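Local coordinates for probable threonyl-tRNA synthetase 1 (PDB 3A32), which probably joins L-threonine to tRNA(Thr) in two steps, activating the amino acid with ATP, as a zinc-binding homodimeric class II synthetase that lacks an editing domain, at residues L117-E122 with D295-E300; F193-S198 with G322-H327; R329-F334 with M423-L428. One frame throughout, in Å; residues are numbered along the deposited sequence.

Contact 1. Residues L117-E122 with D295-E300; sequences LLFLNE and DVVREE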
# COMPACT_ATOMS: atom_id res chain seq x y z
N LEU A 117 -16.27 -4.76 -13.09
CA LEU A 117 -15.71 -5.89 -13.81
C LEU A 117 -15.32 -7.04 -12.84
O LEU A 117 -15.50 -8.23 -13.16
CB LEU A 117 -14.51 -5.46 -14.69
CG LEU A 117 -14.73 -4.63 -15.98
CD1 LEU A 117 -13.39 -4.36 -16.67
CD2 LEU A 117 -15.71 -5.28 -17.02
N LEU A 118 -14.78 -6.69 -11.68
CA LEU A 118 -14.39 -7.69 -10.67
C LEU A 118 -15.60 -8.40 -10.11
O LEU A 118 -15.56 -9.57 -9.88
CB LEU A 118 -13.59 -7.05 -9.49
CG LEU A 118 -12.17 -6.52 -9.82
CD1 LEU A 118 -11.41 -6.01 -8.59
CD2 LEU A 118 -11.35 -7.58 -10.54
N PHE A 119 -16.65 -7.66 -9.80
CA PHE A 119 -17.95 -8.28 -9.55
C PHE A 119 -18.38 -9.23 -10.70
O PHE A 119 -18.70 -10.39 -10.47
CB PHE A 119 -19.02 -7.22 -9.34
CG PHE A 119 -20.44 -7.79 -9.23
CD1 PHE A 119 -20.85 -8.46 -8.07
CD2 PHE A 119 -21.36 -7.63 -10.28
CE1 PHE A 119 -22.17 -8.98 -7.95
CE2 PHE A 119 -22.68 -8.16 -10.18
CZ PHE A 119 -23.08 -8.83 -9.00
N LEU A 120 -18.35 -8.74 -11.93
CA LEU A 120 -18.76 -9.54 -13.08
C LEU A 120 -17.93 -10.78 -13.23
O LEU A 120 -18.48 -11.83 -13.55
CB LEU A 120 -18.79 -8.73 -14.38
CG LEU A 120 -19.93 -7.70 -14.43
CD1 LEU A 120 -19.80 -6.79 -15.64
CD2 LEU A 120 -21.38 -8.37 -14.33
N ASN A 121 -16.62 -10.69 -13.00
CA ASN A 121 -15.78 -11.90 -13.12
C ASN A 121 -16.15 -12.98 -12.07
O ASN A 121 -16.16 -14.14 -12.40
CB ASN A 121 -14.28 -11.55 -13.05
CG ASN A 121 -13.40 -12.78 -13.08
OD1 ASN A 121 -13.37 -13.53 -14.07
ND2 ASN A 121 -12.67 -13.01 -11.98
N GLU A 122 -16.46 -12.56 -10.84
CA GLU A 122 -16.78 -13.47 -9.76
C GLU A 122 -18.14 -14.12 -9.98
O GLU A 122 -18.34 -15.28 -9.62
CB GLU A 122 -16.73 -12.79 -8.37
CG GLU A 122 -15.38 -12.14 -8.08
CD GLU A 122 -14.21 -13.12 -7.80
OE1 GLU A 122 -14.38 -14.34 -7.79
OE2 GLU A 122 -13.08 -12.65 -7.60
N ASP A 295 -30.02 -7.12 -14.86
CA ASP A 295 -30.14 -8.40 -15.57
C ASP A 295 -29.37 -9.51 -14.88
O ASP A 295 -29.96 -10.53 -14.51
CB ASP A 295 -29.72 -8.24 -17.04
CG ASP A 295 -30.72 -7.41 -17.84
OD1 ASP A 295 -31.91 -7.36 -17.44
OD2 ASP A 295 -30.33 -6.77 -18.85
N VAL A 296 -28.08 -9.28 -14.66
CA VAL A 296 -27.20 -10.25 -14.03
C VAL A 296 -27.68 -10.67 -12.63
O VAL A 296 -27.71 -11.85 -12.30
CB VAL A 296 -25.71 -9.74 -14.04
CG1 VAL A 296 -24.89 -10.44 -12.98
CG2 VAL A 296 -25.11 -9.96 -15.42
N VAL A 297 -28.08 -9.71 -11.81
CA VAL A 297 -28.60 -10.02 -10.45
C VAL A 297 -29.94 -10.75 -10.47
O VAL A 297 -30.24 -11.58 -9.61
CB VAL A 297 -28.66 -8.72 -9.59
CG1 VAL A 297 -29.34 -8.95 -8.25
CG2 VAL A 297 -27.25 -8.19 -9.39
N ARG A 298 -30.77 -10.40 -11.45
CA ARG A 298 -32.10 -10.99 -11.57
C ARG A 298 -31.93 -12.44 -12.00
O ARG A 298 -32.45 -13.34 -11.33
CB ARG A 298 -32.99 -10.20 -12.57
CG ARG A 298 -34.44 -10.68 -12.60
CD ARG A 298 -35.23 -10.22 -13.85
NE ARG A 298 -34.52 -10.40 -15.12
CZ ARG A 298 -33.98 -9.40 -15.84
NH1 ARG A 298 -34.05 -8.12 -15.42
NH2 ARG A 298 -33.36 -9.70 -16.99
N GLU A 299 -31.19 -12.66 -13.08
CA GLU A 299 -30.93 -14.01 -13.59
C GLU A 299 -30.18 -14.94 -12.64
O GLU A 299 -30.65 -16.03 -12.38
CB GLU A 299 -30.24 -13.94 -14.94
CG GLU A 299 -31.14 -13.34 -16.01
CD GLU A 299 -30.39 -12.79 -17.22
OE1 GLU A 299 -29.15 -12.99 -17.34
OE2 GLU A 299 -31.05 -12.14 -18.06
N GLU A 300 -29.05 -14.49 -12.09
CA GLU A 300 -28.21 -15.31 -11.22
C GLU A 300 -28.66 -15.38 -9.77
O GLU A 300 -28.49 -16.41 -9.12
CB GLU A 300 -26.76 -14.83 -11.25
CG GLU A 300 -26.09 -14.81 -12.63
CD GLU A 300 -26.01 -16.19 -13.29
OE1 GLU A 300 -25.99 -17.23 -12.58
OE2 GLU A 300 -25.96 -16.25 -14.54
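Phe119 and Leu120 of one helix meet Val296 and Val297 of another, and these four apolar side chains make up the whole contact. The two helical segments run nearly parallel, their N-to-C directions 22° apart, but their axes come no closer than 12.0 Å, so side chains bridge a gap that the backbones do not. Two bumps interlock, one from each helix. With CG anti to the backbone N (chi1 173°), the Phe119 ring is carried out from helix 112-126, and its far rim fills the shallow groove between two adjacent valines. There Phe119 CE2 lies 4.2 Å from Val296 CG1, while Phe119 CZ lies 4.2 Å from Val297 CG2; both methyls meet the ring obliquely. Val296 is the answering bump, two-pronged, and fills the notch between the Phe119 ring and Leu120: CG1 is turned to the ring, and Val296 CG2 stands 4.2 Å from Leu120 CD2. The arrangement is apolar helix-helix packing in the class II synthetase catalytic core, on a side that the second subunit reaches, with helix 112-126 beginning at the zinc ligand Cys112. The Phe119 side chain is about 12 Å from the zinc ion and about 8 Å from the side chain of the ligand His166. Only 118 Å² is buried in all, which agrees with the wide axis spacing, and further residues complete the packing: Phe134 meets the Phe119 ring edge-to-face, and Val123 touches Val296. Val28 of the second subunit also packs on Val296.

Contact 2. Residues F193-S198 with G322-H327; sequences FKLGVS and GVYLEH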
# COMPACT_ATOMS: atom_id res chain seq x y z
N PHE A 193 -8.33 9.47 13.45
CA PHE A 193 -8.06 10.91 13.45
C PHE A 193 -8.33 11.61 14.79
O PHE A 193 -7.97 12.78 14.94
CB PHE A 193 -8.71 11.59 12.23
CG PHE A 193 -8.08 11.17 10.90
CD1 PHE A 193 -6.79 11.59 10.57
CD2 PHE A 193 -8.73 10.30 10.04
CE1 PHE A 193 -6.14 11.21 9.34
CE2 PHE A 193 -8.09 9.92 8.83
CZ PHE A 193 -6.78 10.39 8.48
N LYS A 194 -8.94 10.93 15.76
CA LYS A 194 -9.32 11.59 17.04
C LYS A 194 -10.23 12.81 16.88
O LYS A 194 -10.07 13.83 17.59
CB LYS A 194 -8.06 12.00 17.81
CG LYS A 194 -7.07 10.85 17.99
CD LYS A 194 -7.73 9.73 18.84
CE LYS A 194 -8.06 10.28 20.24
NZ LYS A 194 -8.43 9.18 21.16
N LEU A 195 -11.18 12.73 15.94
CA LEU A 195 -12.14 13.80 15.72
C LEU A 195 -13.49 13.34 16.24
O LEU A 195 -14.06 12.39 15.73
CB LEU A 195 -12.26 14.11 14.23
CG LEU A 195 -11.06 14.74 13.49
CD1 LEU A 195 -11.29 14.72 11.99
CD2 LEU A 195 -10.76 16.13 13.97
N GLY A 196 -14.01 14.00 17.25
CA GLY A 196 -15.32 13.67 17.79
C GLY A 196 -16.49 13.83 16.82
O GLY A 196 -16.64 14.87 16.12
N VAL A 197 -17.32 12.80 16.78
CA VAL A 197 -18.47 12.83 15.90
C VAL A 197 -19.69 12.80 16.82
O VAL A 197 -19.97 11.78 17.43
CB VAL A 197 -18.50 11.63 14.93
CG1 VAL A 197 -19.79 11.62 14.14
CG2 VAL A 197 -17.28 11.68 13.99
N SER A 198 -20.37 13.94 16.95
CA SER A 198 -21.55 14.00 17.86
C SER A 198 -22.55 14.99 17.31
O SER A 198 -22.29 15.64 16.29
CB SER A 198 -21.11 14.54 19.20
OG SER A 198 -20.78 15.91 19.03
N GLY A 322 -5.23 17.69 3.91
CA GLY A 322 -5.05 19.14 3.85
C GLY A 322 -5.87 19.87 4.90
O GLY A 322 -5.35 20.72 5.65
N VAL A 323 -7.16 19.56 4.95
CA VAL A 323 -8.07 20.23 5.84
C VAL A 323 -7.76 19.82 7.26
O VAL A 323 -7.79 20.70 8.14
CB VAL A 323 -9.52 19.91 5.54
CG1 VAL A 323 -10.46 20.70 6.55
CG2 VAL A 323 -9.85 20.30 4.09
N TYR A 324 -7.45 18.51 7.48
CA TYR A 324 -6.98 18.05 8.79
C TYR A 324 -5.77 18.88 9.30
O TYR A 324 -5.73 19.32 10.43
CB TYR A 324 -6.63 16.53 8.80
CG TYR A 324 -6.20 16.11 10.17
CD1 TYR A 324 -7.13 15.57 11.11
CD2 TYR A 324 -4.88 16.30 10.58
CE1 TYR A 324 -6.73 15.23 12.40
CE2 TYR A 324 -4.47 15.96 11.86
CZ TYR A 324 -5.39 15.43 12.77
OH TYR A 324 -4.95 15.14 14.05
N LEU A 325 -4.77 19.07 8.45
CA LEU A 325 -3.57 19.80 8.89
C LEU A 325 -3.93 21.23 9.35
O LEU A 325 -3.33 21.72 10.28
CB LEU A 325 -2.47 19.81 7.80
CG LEU A 325 -1.80 18.47 7.52
CD1 LEU A 325 -1.02 18.53 6.17
CD2 LEU A 325 -0.88 18.06 8.72
N GLU A 326 -4.90 21.86 8.70
CA GLU A 326 -5.37 23.16 9.13
C GLU A 326 -6.18 23.13 10.41
O GLU A 326 -5.82 23.82 11.36
CB GLU A 326 -6.06 23.92 7.98
CG GLU A 326 -5.01 24.36 6.89
CD GLU A 326 -5.68 24.90 5.61
OE1 GLU A 326 -6.89 25.11 5.69
OE2 GLU A 326 -5.01 25.08 4.53
N HIS A 327 -7.21 22.27 10.49
CA HIS A 327 -8.02 22.15 11.70
C HIS A 327 -7.16 21.83 12.94
O HIS A 327 -7.44 22.32 14.03
CB HIS A 327 -9.12 21.11 11.49
CG HIS A 327 -10.02 20.91 12.67
ND1 HIS A 327 -10.90 21.88 13.12
CD2 HIS A 327 -10.20 19.85 13.49
CE1 HIS A 327 -11.55 21.43 14.17
NE2 HIS A 327 -11.14 20.20 14.42
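Tyr324 gives up more surface here than any other residue, 73 Å², and it meets Leu195 and Phe193, which follow with 47 and 41 Å². Its CG is anti to the backbone N (chi1 -178°), which directs the ring from the helix to the loop. Phe193 CD1 lies over one face of that ring, 4.0 Å from Tyr324 CD1, and the backbone comes nearer still, Phe193 O lying 3.7 Å from Tyr324 CE1 in a plain van der Waals contact. The two ring planes are inclined at 48° with centroids 5.6 Å apart, an oblique aromatic pair. Leu195 comes instead to the tyrosine's edge, near the ring plane, with its CD1 4.3 Å from Tyr324 CD1. The other leucine methyl, Leu195 CD2, is 3.8 Å from His327 CD2, about one helical turn further on, so the branched end of Leu195 serves both rings. Outside partners hold the phenol oxygen: Tyr324 OH is hydrogen-bonded to Arg331 O and Arg328 NH1, and Arg328 also binds the carbonyls of Phe193 and Lys194. Within the catalytic core, the contact thus joins the loop between helix 174-191 and strand 202-207 to the C-terminal part of helix 317-327, with Trp276 of strand 273-284 and Met265 of strand 260-268 packing against Leu195.

Contact 3. Residues R329-F334 with M423-L428; sequences RGRMPF and MKRRRL. With SO4 (sulfate ion), chain D.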
# COMPACT_ATOMS: atom_id res chain seq x y z
N ARG A 329 -3.65 22.27 13.12
CA ARG A 329 -2.41 23.03 13.16
C ARG A 329 -1.15 22.10 13.12
O ARG A 329 -0.17 22.28 13.93
CB ARG A 329 -2.40 23.98 14.37
CG ARG A 329 -3.31 25.26 14.20
CD ARG A 329 -4.61 25.15 14.92
NE ARG A 329 -5.40 26.39 14.84
CZ ARG A 329 -6.65 26.51 14.37
NH1 ARG A 329 -7.35 25.46 13.90
NH2 ARG A 329 -7.22 27.72 14.37
N GLY A 330 -1.15 21.16 12.16
CA GLY A 330 0.02 20.40 11.91
C GLY A 330 0.17 19.21 12.85
O GLY A 330 1.19 18.52 12.78
N ARG A 331 -0.84 18.96 13.69
CA ARG A 331 -0.74 17.95 14.77
C ARG A 331 -1.38 16.62 14.41
O ARG A 331 -2.60 16.49 14.41
CB ARG A 331 -1.32 18.47 16.09
CG ARG A 331 -0.63 19.71 16.61
CD ARG A 331 0.84 19.48 17.10
NE ARG A 331 1.47 20.73 17.57
CZ ARG A 331 2.63 20.81 18.21
NH1 ARG A 331 3.37 19.71 18.47
NH2 ARG A 331 3.06 21.99 18.61
N MET A 332 -0.54 15.66 14.05
CA MET A 332 -0.98 14.35 13.58
C MET A 332 -1.21 13.39 14.75
O MET A 332 -0.47 13.45 15.77
CB MET A 332 0.11 13.72 12.68
CG MET A 332 0.48 14.55 11.41
SD MET A 332 -0.98 14.87 10.39
CE MET A 332 -1.28 13.20 9.73
N PRO A 333 -2.19 12.46 14.58
CA PRO A 333 -2.33 11.38 15.57
C PRO A 333 -1.07 10.51 15.56
O PRO A 333 -0.43 10.40 14.50
CB PRO A 333 -3.53 10.55 15.06
CG PRO A 333 -3.86 11.08 13.68
CD PRO A 333 -3.12 12.34 13.43
N PHE A 334 -0.73 9.90 16.71
CA PHE A 334 0.52 9.18 16.88
C PHE A 334 0.86 8.24 15.72
O PHE A 334 2.01 8.20 15.28
CB PHE A 334 0.53 8.42 18.22
CG PHE A 334 1.78 7.62 18.45
CD1 PHE A 334 2.85 8.16 19.14
CD2 PHE A 334 1.84 6.28 18.05
CE1 PHE A 334 4.01 7.40 19.40
CE2 PHE A 334 2.98 5.52 18.29
CZ PHE A 334 4.08 6.08 18.97
N MET A 423 -5.13 20.41 22.55
CA MET A 423 -4.08 21.03 21.71
C MET A 423 -2.94 21.56 22.57
O MET A 423 -2.45 22.65 22.34
CB MET A 423 -4.64 22.17 20.83
CG MET A 423 -5.61 21.71 19.71
SD MET A 423 -4.82 20.76 18.40
CE MET A 423 -3.67 22.00 17.74
N LYS A 424 -2.51 20.76 23.55
CA LYS A 424 -1.41 21.06 24.44
C LYS A 424 -0.60 19.79 24.64
O LYS A 424 -1.15 18.68 24.61
CB LYS A 424 -1.92 21.55 25.82
CG LYS A 424 -2.74 22.89 25.75
CD LYS A 424 -2.84 23.58 27.13
CE LYS A 424 -3.98 24.63 27.33
NZ LYS A 424 -3.57 25.72 28.39
N ARG A 425 0.70 19.98 24.87
CA ARG A 425 1.57 18.96 25.47
C ARG A 425 1.13 18.55 26.87
O ARG A 425 0.72 19.38 27.70
CB ARG A 425 3.02 19.47 25.56
CG ARG A 425 3.69 19.68 24.22
CD ARG A 425 4.35 18.41 23.74
NE ARG A 425 4.92 18.58 22.39
CZ ARG A 425 5.05 17.60 21.52
NH1 ARG A 425 4.65 16.36 21.83
NH2 ARG A 425 5.55 17.85 20.34
N ARG A 426 1.22 17.27 27.16
CA ARG A 426 0.90 16.81 28.48
C ARG A 426 2.05 15.99 29.01
O ARG A 426 2.44 15.00 28.40
CB ARG A 426 -0.41 16.01 28.46
CG ARG A 426 -0.87 15.57 29.84
CD ARG A 426 -2.31 14.97 29.79
NE ARG A 426 -2.27 13.63 29.23
CZ ARG A 426 -1.92 12.53 29.90
NH1 ARG A 426 -1.58 12.60 31.21
NH2 ARG A 426 -1.91 11.36 29.26
N ARG A 427 2.57 16.40 30.17
CA ARG A 427 3.73 15.79 30.81
C ARG A 427 3.42 14.51 31.52
O ARG A 427 2.46 14.42 32.28
CB ARG A 427 4.38 16.78 31.78
CG ARG A 427 5.75 16.39 32.21
CD ARG A 427 6.48 17.50 32.89
NE ARG A 427 7.53 16.90 33.71
CZ ARG A 427 8.38 17.56 34.49
NH1 ARG A 427 8.33 18.87 34.62
NH2 ARG A 427 9.27 16.87 35.20
N LEU A 428 4.24 13.50 31.27
CA LEU A 428 4.16 12.23 32.01
C LEU A 428 5.50 12.00 32.64
O LEU A 428 6.52 12.43 32.13
CB LEU A 428 3.86 11.02 31.11
CG LEU A 428 2.79 11.08 30.04
CD1 LEU A 428 2.92 9.84 29.15
CD2 LEU A 428 1.37 11.20 30.62
S SO4 D . 11.18 19.24 37.07
O1 SO4 D . 12.23 20.11 37.57
O2 SO4 D . 10.47 18.68 38.23
O3 SO4 D . 10.30 20.03 36.21
O4 SO4 D . 11.77 18.23 36.19
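A G1 beta bulge, in which Met423 and Lys424 both face Asp419, opens the edge strand 424-431 of the anticodon-binding domain's sheet, and here it meets the loop that runs from helix 317-327 to strand 341-347. The loop starts at a Schellman motif closing that helix, with Arg329 as its positive-phi C-prime residue. Met423 is bent at both chi2 and chi3, which curls its terminal methyl back to the loop. Met423 CE sits 4.0 Å from Arg331 CG and 4.1 Å from Arg329 CB, touching the aliphatic bases of two arginines rather than their charged ends. Further along, Arg331 and Arg425 cross at about a right angle. Their guanidinium planes stand 84° apart, and Arg425 NH2 comes to the edge of the Arg331 group, 3.4 Å from Arg331 NH1. Both atoms are donors, so this pair is not a bond. Glu392 probably offsets the like charges, since it forms salt bridges with Arg331 NH1 and Arg425 NE through different carboxylate oxygens; Arg425 NH2 is itself hydrogen-bonded to Pro397 O, and Phe418 offers Arg331 a cation-pi contact. At the other end of the segment, Arg427 grips a sulfate end-on, through both terminal nitrogens: Arg427 NH1 to sulfate O3 is 2.8 Å and nearly straight at 173°, Arg427 NH2 to O4 is 3.0 Å. Lys406 binds the same ion, probably from the crystallisation liquor. The chemistry implies that loop and edge strand are joined by methyl packing and a carboxylate shared between two arginines, while Arg427 and Lys406 can together hold an anion.

Contacts 2 and 3 are neighbours, with centres 13 Å apart, and are joined directly: besides the tyrosine bond to the Arg331 carbonyl, Leu325 O is 2.9 Å from Gly330 N, also a probable hydrogen bond, and Leu325 CD2 packs 3.6 Å from Met332 SD. Together they follow the chain from the end of helix 317-327 in the catalytic region to the anticodon-binding domain. Contact 1 stands apart, its centre 39 Å from that of contact 2 and 49 Å from that of contact 3, the latter on the opposite side of the chain's centre. Contact 1 is the one near the metal, the Phe119 side chain lying about 12 Å from the zinc ion, whereas contacts 2 and 3 lie away from that site. In sequence the segments of contacts 1 and 2 alternate, while contact 3 follows both.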